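PDB 5EJY: myosin-I heavy chain from Dictyostelium discoideum, which moves along actin filaments as an ATP-driven motor in early phagocytosis and adhesion, and is represented here by a MyTH4-FERM segment of its tail. Local coordinates for residues K292-N297 / K492-Y497; S453-Q458 / S468-N473. All coordinates share one frame; numbering follows the deposited sequence.

Interaction 1 of 2, residues K292-N297 / K492-Y497; sequences KLFFDN and KEYSLY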
loop_
_atom_site.group_PDB
_atom_site.type_symbol
_atom_site.label_atom_id
_atom_site.label_comp_id
_atom_site.label_asym_id
_atom_site.label_seq_id
_atom_site.Cartn_x
_atom_site.Cartn_y
_atom_site.Cartn_z
ATOM N N LYS A 292 2.515 -5.737 -13.227
ATOM C CA LYS A 292 1.068 -5.594 -13.392
ATOM C C LYS A 292 0.688 -5.351 -14.850
ATOM O O LYS A 292 -0.290 -5.916 -15.366
ATOM C CB LYS A 292 0.567 -4.413 -12.547
ATOM C CG LYS A 292 -0.954 -4.146 -12.648
ATOM C CD LYS A 292 -1.348 -3.005 -11.696
ATOM C CE LYS A 292 -2.837 -2.657 -11.799
ATOM N NZ LYS A 292 -3.126 -1.517 -10.868
ATOM N N LEU A 293 1.450 -4.481 -15.504
ATOM C CA LEU A 293 1.074 -3.976 -16.827
ATOM C C LEU A 293 2.108 -4.375 -17.869
ATOM O O LEU A 293 3.312 -4.302 -17.619
ATOM C CB LEU A 293 0.931 -2.452 -16.778
ATOM C CG LEU A 293 -0.234 -1.952 -15.916
ATOM C CD1 LEU A 293 -0.010 -0.528 -15.448
ATOM C CD2 LEU A 293 -1.541 -2.071 -16.695
ATOM N N PHE A 294 1.636 -4.811 -19.032
ATOM C CA PHE A 294 2.532 -5.274 -20.082
ATOM C C PHE A 294 2.464 -4.382 -21.311
ATOM O O PHE A 294 1.667 -4.611 -22.216
ATOM C CB PHE A 294 2.224 -6.731 -20.421
ATOM C CG PHE A 294 2.473 -7.661 -19.273
ATOM C CD1 PHE A 294 1.540 -7.791 -18.257
ATOM C CD2 PHE A 294 3.658 -8.363 -19.182
ATOM C CE1 PHE A 294 1.776 -8.629 -17.190
ATOM C CE2 PHE A 294 3.906 -9.203 -18.120
ATOM C CZ PHE A 294 2.974 -9.343 -17.127
ATOM N N PHE A 295 3.314 -3.360 -21.333
ATOM C CA PHE A 295 3.314 -2.374 -22.407
ATOM C C PHE A 295 4.385 -2.700 -23.446
ATOM O O PHE A 295 5.488 -3.143 -23.109
ATOM C CB PHE A 295 3.550 -0.975 -21.842
ATOM C CG PHE A 295 2.439 -0.477 -20.957
ATOM C CD1 PHE A 295 1.132 -0.885 -21.160
ATOM C CD2 PHE A 295 2.702 0.418 -19.929
ATOM C CE1 PHE A 295 0.108 -0.417 -20.349
ATOM C CE2 PHE A 295 1.680 0.888 -19.120
ATOM C CZ PHE A 295 0.384 0.471 -19.334
ATOM N N ASP A 296 4.053 -2.487 -24.714
ATOM C CA ASP A 296 5.026 -2.694 -25.776
ATOM C C ASP A 296 5.798 -1.401 -26.018
ATOM O O ASP A 296 5.736 -0.819 -27.098
ATOM C CB ASP A 296 4.357 -3.218 -27.057
ATOM C CG ASP A 296 3.156 -2.390 -27.495
ATOM O OD1 ASP A 296 2.658 -1.545 -26.718
ATOM O OD2 ASP A 296 2.693 -2.605 -28.636
ATOM N N ASN A 297 6.526 -0.967 -24.989
ATOM C CA ASN A 297 7.156 0.350 -24.981
ATOM C C ASN A 297 8.680 0.321 -24.866
ATOM O O ASN A 297 9.304 1.337 -24.547
ATOM C CB ASN A 297 6.573 1.193 -23.844
ATOM C CG ASN A 297 6.843 0.591 -22.482
ATOM O OD1 ASN A 297 7.563 -0.400 -22.365
ATOM N ND2 ASN A 297 6.273 1.193 -21.440
ATOM N N LYS A 492 -8.595 0.576 -17.321
ATOM C CA LYS A 492 -8.300 1.997 -17.465
ATOM C C LYS A 492 -6.860 2.280 -17.911
ATOM O O LYS A 492 -6.630 3.153 -18.752
ATOM C CB LYS A 492 -8.623 2.741 -16.166
ATOM C CG LYS A 492 -10.120 2.724 -15.837
ATOM C CD LYS A 492 -10.432 3.542 -14.598
ATOM C CE LYS A 492 -11.879 4.015 -14.598
ATOM N NZ LYS A 492 -12.835 2.895 -14.469
ATOM N N GLU A 493 -5.891 1.557 -17.348
ATOM C CA GLU A 493 -4.490 1.789 -17.694
ATOM C C GLU A 493 -4.118 1.338 -19.111
ATOM O O GLU A 493 -3.367 2.023 -19.810
ATOM C CB GLU A 493 -3.564 1.116 -16.676
ATOM C CG GLU A 493 -3.698 1.665 -15.271
ATOM C CD GLU A 493 -2.903 2.943 -15.070
ATOM O OE1 GLU A 493 -2.515 3.576 -16.078
ATOM O OE2 GLU A 493 -2.653 3.304 -13.901
ATOM N N TYR A 494 -4.607 0.178 -19.537
ATOM C CA TYR A 494 -4.361 -0.227 -20.923
ATOM C C TYR A 494 -5.034 0.756 -21.878
ATOM O O TYR A 494 -4.449 1.139 -22.889
ATOM C CB TYR A 494 -4.833 -1.654 -21.201
ATOM C CG TYR A 494 -3.838 -2.696 -20.759
ATOM C CD1 TYR A 494 -2.587 -2.796 -21.368
ATOM C CD2 TYR A 494 -4.138 -3.565 -19.723
ATOM C CE1 TYR A 494 -1.661 -3.750 -20.952
ATOM C CE2 TYR A 494 -3.227 -4.518 -19.307
ATOM C CZ TYR A 494 -1.994 -4.603 -19.920
ATOM O OH TYR A 494 -1.115 -5.560 -19.494
ATOM N N SER A 495 -6.249 1.181 -21.542
ATOM C CA SER A 495 -6.978 2.110 -22.406
ATOM C C SER A 495 -6.223 3.429 -22.574
ATOM O O SER A 495 -6.074 3.930 -23.689
ATOM C CB SER A 495 -8.390 2.353 -21.883
ATOM O OG SER A 495 -9.148 1.148 -21.929
ATOM N N LEU A 496 -5.733 3.973 -21.462
ATOM C CA LEU A 496 -4.989 5.227 -21.478
ATOM C C LEU A 496 -3.695 5.083 -22.275
ATOM O O LEU A 496 -3.389 5.911 -23.130
ATOM C CB LEU A 496 -4.681 5.680 -20.049
ATOM C CG LEU A 496 -3.832 6.941 -19.874
ATOM C CD1 LEU A 496 -4.586 8.161 -20.373
ATOM C CD2 LEU A 496 -3.438 7.114 -18.415
ATOM N N TYR A 497 -2.934 4.030 -21.983
ATOM C CA TYR A 497 -1.723 3.746 -22.734
ATOM C C TYR A 497 -2.008 3.736 -24.231
ATOM O O TYR A 497 -1.334 4.423 -24.995
ATOM C CB TYR A 497 -1.115 2.411 -22.309
ATOM C CG TYR A 497 0.075 1.984 -23.135
ATOM C CD1 TYR A 497 1.323 2.575 -22.956
ATOM C CD2 TYR A 497 -0.042 0.982 -24.087
ATOM C CE1 TYR A 497 2.410 2.179 -23.711
ATOM C CE2 TYR A 497 1.041 0.579 -24.842
ATOM C CZ TYR A 497 2.262 1.182 -24.653
ATOM O OH TYR A 497 3.344 0.774 -25.403
#

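Interaction 2 of 2, residues S453-Q458 / S468-N473; sequences SNQSQQ and SIILEN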
loop_
_atom_site.group_PDB
_atom_site.type_symbol
_atom_site.label_atom_id
_atom_site.label_comp_id
_atom_site.label_asym_id
_atom_site.label_seq_id
_atom_site.Cartn_x
_atom_site.Cartn_y
_atom_site.Cartn_z
ATOM N N SER A 453 -12.088 -0.654 -27.056
ATOM C CA SER A 453 -12.851 0.383 -27.749
ATOM C C SER A 453 -14.358 0.245 -27.527
ATOM O O SER A 453 -15.122 1.174 -27.784
ATOM C CB SER A 453 -12.530 0.398 -29.249
ATOM O OG SER A 453 -12.897 -0.822 -29.850
ATOM N N ASN A 454 -14.788 -0.915 -27.045
ATOM C CA ASN A 454 -16.199 -1.095 -26.722
ATOM C C ASN A 454 -16.600 -0.702 -25.303
ATOM O O ASN A 454 -17.789 -0.652 -24.985
ATOM C CB ASN A 454 -16.650 -2.515 -27.055
ATOM C CG ASN A 454 -16.835 -2.705 -28.540
ATOM O OD1 ASN A 454 -17.115 -1.739 -29.251
ATOM N ND2 ASN A 454 -16.662 -3.923 -29.019
ATOM N N GLN A 455 -15.617 -0.390 -24.460
ATOM C CA GLN A 455 -15.913 -0.042 -23.072
ATOM C C GLN A 455 -16.219 1.440 -22.873
ATOM O O GLN A 455 -15.667 2.299 -23.561
ATOM C CB GLN A 455 -14.774 -0.483 -22.152
ATOM C CG GLN A 455 -14.292 -1.890 -22.438
ATOM C CD GLN A 455 -15.447 -2.871 -22.549
ATOM O OE1 GLN A 455 -16.412 -2.796 -21.786
ATOM N NE2 GLN A 455 -15.360 -3.784 -23.506
ATOM N N SER A 456 -17.126 1.721 -21.938
ATOM C CA SER A 456 -17.421 3.088 -21.526
ATOM C C SER A 456 -16.159 3.730 -20.978
ATOM O O SER A 456 -15.479 3.158 -20.122
ATOM C CB SER A 456 -18.526 3.112 -20.464
ATOM O OG SER A 456 -18.659 4.410 -19.903
ATOM N N GLN A 457 -15.842 4.919 -21.471
ATOM C CA GLN A 457 -14.574 5.550 -21.122
ATOM C C GLN A 457 -14.594 6.245 -19.761
ATOM O O GLN A 457 -13.609 6.199 -19.020
ATOM C CB GLN A 457 -14.130 6.514 -22.226
ATOM C CG GLN A 457 -13.606 5.806 -23.463
ATOM C CD GLN A 457 -12.473 4.850 -23.141
ATOM O OE1 GLN A 457 -12.701 3.664 -22.892
ATOM N N GLN A 458 -15.712 6.881 -19.432
ATOM C CA GLN A 458 -15.838 7.559 -18.148
ATOM C C GLN A 458 -16.925 6.939 -17.271
ATOM O O GLN A 458 -17.225 7.445 -16.190
ATOM C CB GLN A 458 -16.094 9.057 -18.351
ATOM C CG GLN A 458 -14.882 9.828 -18.872
ATOM N N SER A 468 -18.485 -4.956 -15.149
ATOM C CA SER A 468 -19.347 -5.232 -16.290
ATOM C C SER A 468 -18.694 -4.769 -17.586
ATOM O O SER A 468 -18.478 -3.577 -17.807
ATOM C CB SER A 468 -20.704 -4.571 -16.077
ATOM O OG SER A 468 -21.398 -5.275 -15.062
ATOM N N ILE A 469 -18.355 -5.734 -18.423
ATOM C CA ILE A 469 -17.595 -5.466 -19.629
ATOM C C ILE A 469 -18.507 -5.646 -20.835
ATOM O O ILE A 469 -19.263 -6.609 -20.902
ATOM C CB ILE A 469 -16.413 -6.431 -19.719
ATOM C CG1 ILE A 469 -15.410 -6.126 -18.592
ATOM C CG2 ILE A 469 -15.746 -6.350 -21.072
ATOM C CD1 ILE A 469 -14.837 -7.381 -17.976
ATOM N N ILE A 470 -18.439 -4.713 -21.776
ATOM C CA ILE A 470 -19.349 -4.747 -22.921
ATOM C C ILE A 470 -18.746 -5.542 -24.064
ATOM O O ILE A 470 -17.604 -5.294 -24.487
ATOM C CB ILE A 470 -19.694 -3.338 -23.410
ATOM C CG1 ILE A 470 -20.221 -2.485 -22.260
ATOM C CG2 ILE A 470 -20.723 -3.395 -24.553
ATOM C CD1 ILE A 470 -21.552 -2.933 -21.737
ATOM N N LEU A 471 -19.515 -6.504 -24.564
ATOM C CA LEU A 471 -19.092 -7.305 -25.705
ATOM C C LEU A 471 -19.458 -6.634 -27.033
ATOM O O LEU A 471 -20.179 -5.629 -27.066
ATOM C CB LEU A 471 -19.676 -8.713 -25.605
ATOM C CG LEU A 471 -19.444 -9.326 -24.226
ATOM C CD1 LEU A 471 -20.143 -10.674 -24.063
ATOM C CD2 LEU A 471 -17.941 -9.452 -23.945
ATOM N N GLU A 472 -18.944 -7.178 -28.126
ATOM C CA GLU A 472 -19.142 -6.564 -29.438
ATOM C C GLU A 472 -20.632 -6.479 -29.823
ATOM O O GLU A 472 -21.044 -5.548 -30.523
ATOM C CB GLU A 472 -18.330 -7.313 -30.505
ATOM C CG GLU A 472 -18.511 -6.789 -31.930
ATOM C CD GLU A 472 -18.100 -5.329 -32.094
ATOM O OE1 GLU A 472 -17.018 -4.945 -31.600
ATOM O OE2 GLU A 472 -18.865 -4.561 -32.722
ATOM N N ASN A 473 -21.436 -7.420 -29.329
ATOM C CA ASN A 473 -22.869 -7.448 -29.654
ATOM C C ASN A 473 -23.717 -6.594 -28.722
ATOM O O ASN A 473 -24.954 -6.674 -28.726
ATOM C CB ASN A 473 -23.405 -8.881 -29.706
ATOM C CG ASN A 473 -23.183 -9.651 -28.411
ATOM O OD1 ASN A 473 -23.042 -9.066 -27.338
ATOM N ND2 ASN A 473 -23.173 -10.977 -28.512
HETATM O O HOH W 1 -16.050 -5.789 -27.053
#

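Interaction 1 of 2, residues K292-N297 / K492-Y497
Within the FERM part of this myosin tail, the chain leaving strand 285-291, the last of the ubiquitin-like lobe, lies against the closing helix 484-499 of the C-terminal lobe, and an aromatic cluster of Phe-295, Tyr-494 and Tyr-497 fills the join. Phe-295 and Tyr-497 form an offset stack, centroids 4.1 Å apart and planes only 8° from parallel. The two side chains run in opposite directions, which lets CB of Phe-295 sit over the Tyr-497 ring, 4.0 Å from its centroid, a CH-pi contact. Tyr-497 reaches this place because its CG is anti to the backbone N (chi1 175°), carrying the ring off the helix and onto the loop. On the opposite face of the Phe-295 ring lies CB of Leu-293, from the same loop, displaced toward the rim. The Tyr-494 ring plane stands nearly perpendicular to that of Phe-295, with CD1 of Tyr-494 3.7 Å from CE1 of Phe-295, while CD2 of Leu-293 lies over the Tyr-494 face, 4.2 Å from the ring centroid. Tyrosine suits both helix positions, since each ring packs against carbon and each hydroxyl ends at a polar group. The OH of Tyr-494 accepts a hydrogen bond from the backbone N of Phe-294 at 2.9 Å and is also bonded to Ser-410 OG. Lys-292 extends its ammonium to a salt bridge with Asp-257 and a hydrogen bond to Ser-489 of helix 484-499. With an alanine in place of Tyr-497, Phe-295 would probably lose the stack over one face and Asp-296 the hydroxyl that meets its carboxylate. In that last bond Tyr-497 OH donates to OD1 of Asp-296 at 2.8 Å, meeting the oxygen on its anti side, 34° out of the carboxylate plane.

Interaction 2 of 2, residues S453-Q458 / S468-N473
Asn-454, at the end of a short 3-10 segment, is the first residue to reach across. Its ND2 donates to OE1 of Glu-472 at 2.8 Å, with the carboxylate oxygen almost in the amide plane but itself approached from above the carboxylate plane, 54° out of it. Glu-472 comes round to this position through a bend at chi2 (60°). The same ND2 also donates to a water that passes a hydrogen bond on to Ile-470 O, so both amide hydrogens have a partner. The backbone O of Asn-454 rests 3.7 Å from CB of Ile-470. Gln-455 follows, and its amide reads the strand as a neighbouring strand would: OE1 accepts from Ile-470 N at 2.8 Å, nearly straight at 171°, while NE2 returns a bond to Ile-470 O at 2.9 Å. Each bond lies on a lone pair in the carbonyl plane, and glutamine suits the place because one flat group offers both an acceptor and a donor. NE2 also bonds Lys-451 O, which helps fix the amide's orientation, and it lies 3.6 Å from CG2 of Ile-469. Within the C-terminal FERM lobe, this ties the loop after strand 445-450 to strand 466-470, which pairs with strand 476-480 through Ile-469 and Leu-477. Gln-455, Ile-469 and Leu-471 all touch Val-450 of strand 445-450, and Ile-469 also reaches Ile-491 on helix 484-499.

In the fold
Both contacts involve the C-terminal lobe of the FERM region, but they do different work there. Interaction 1 joins it to the ubiquitin-like lobe, bringing together residues nearly two hundred positions apart; interaction 2 is local, binding a loop to a strand within the lobe, farther from the centre of the chain. Each is partly buried. The first relies on stacked rings with hydroxyls at their margins, the second on amides, a carboxylate and a water. Their centres lie about 17 Å apart, and the two contacts do not touch, yet helix 484-499 links them: it carries Tyr-494 and Tyr-497 of the first and, through Ile-491, meets Ile-469 of the second.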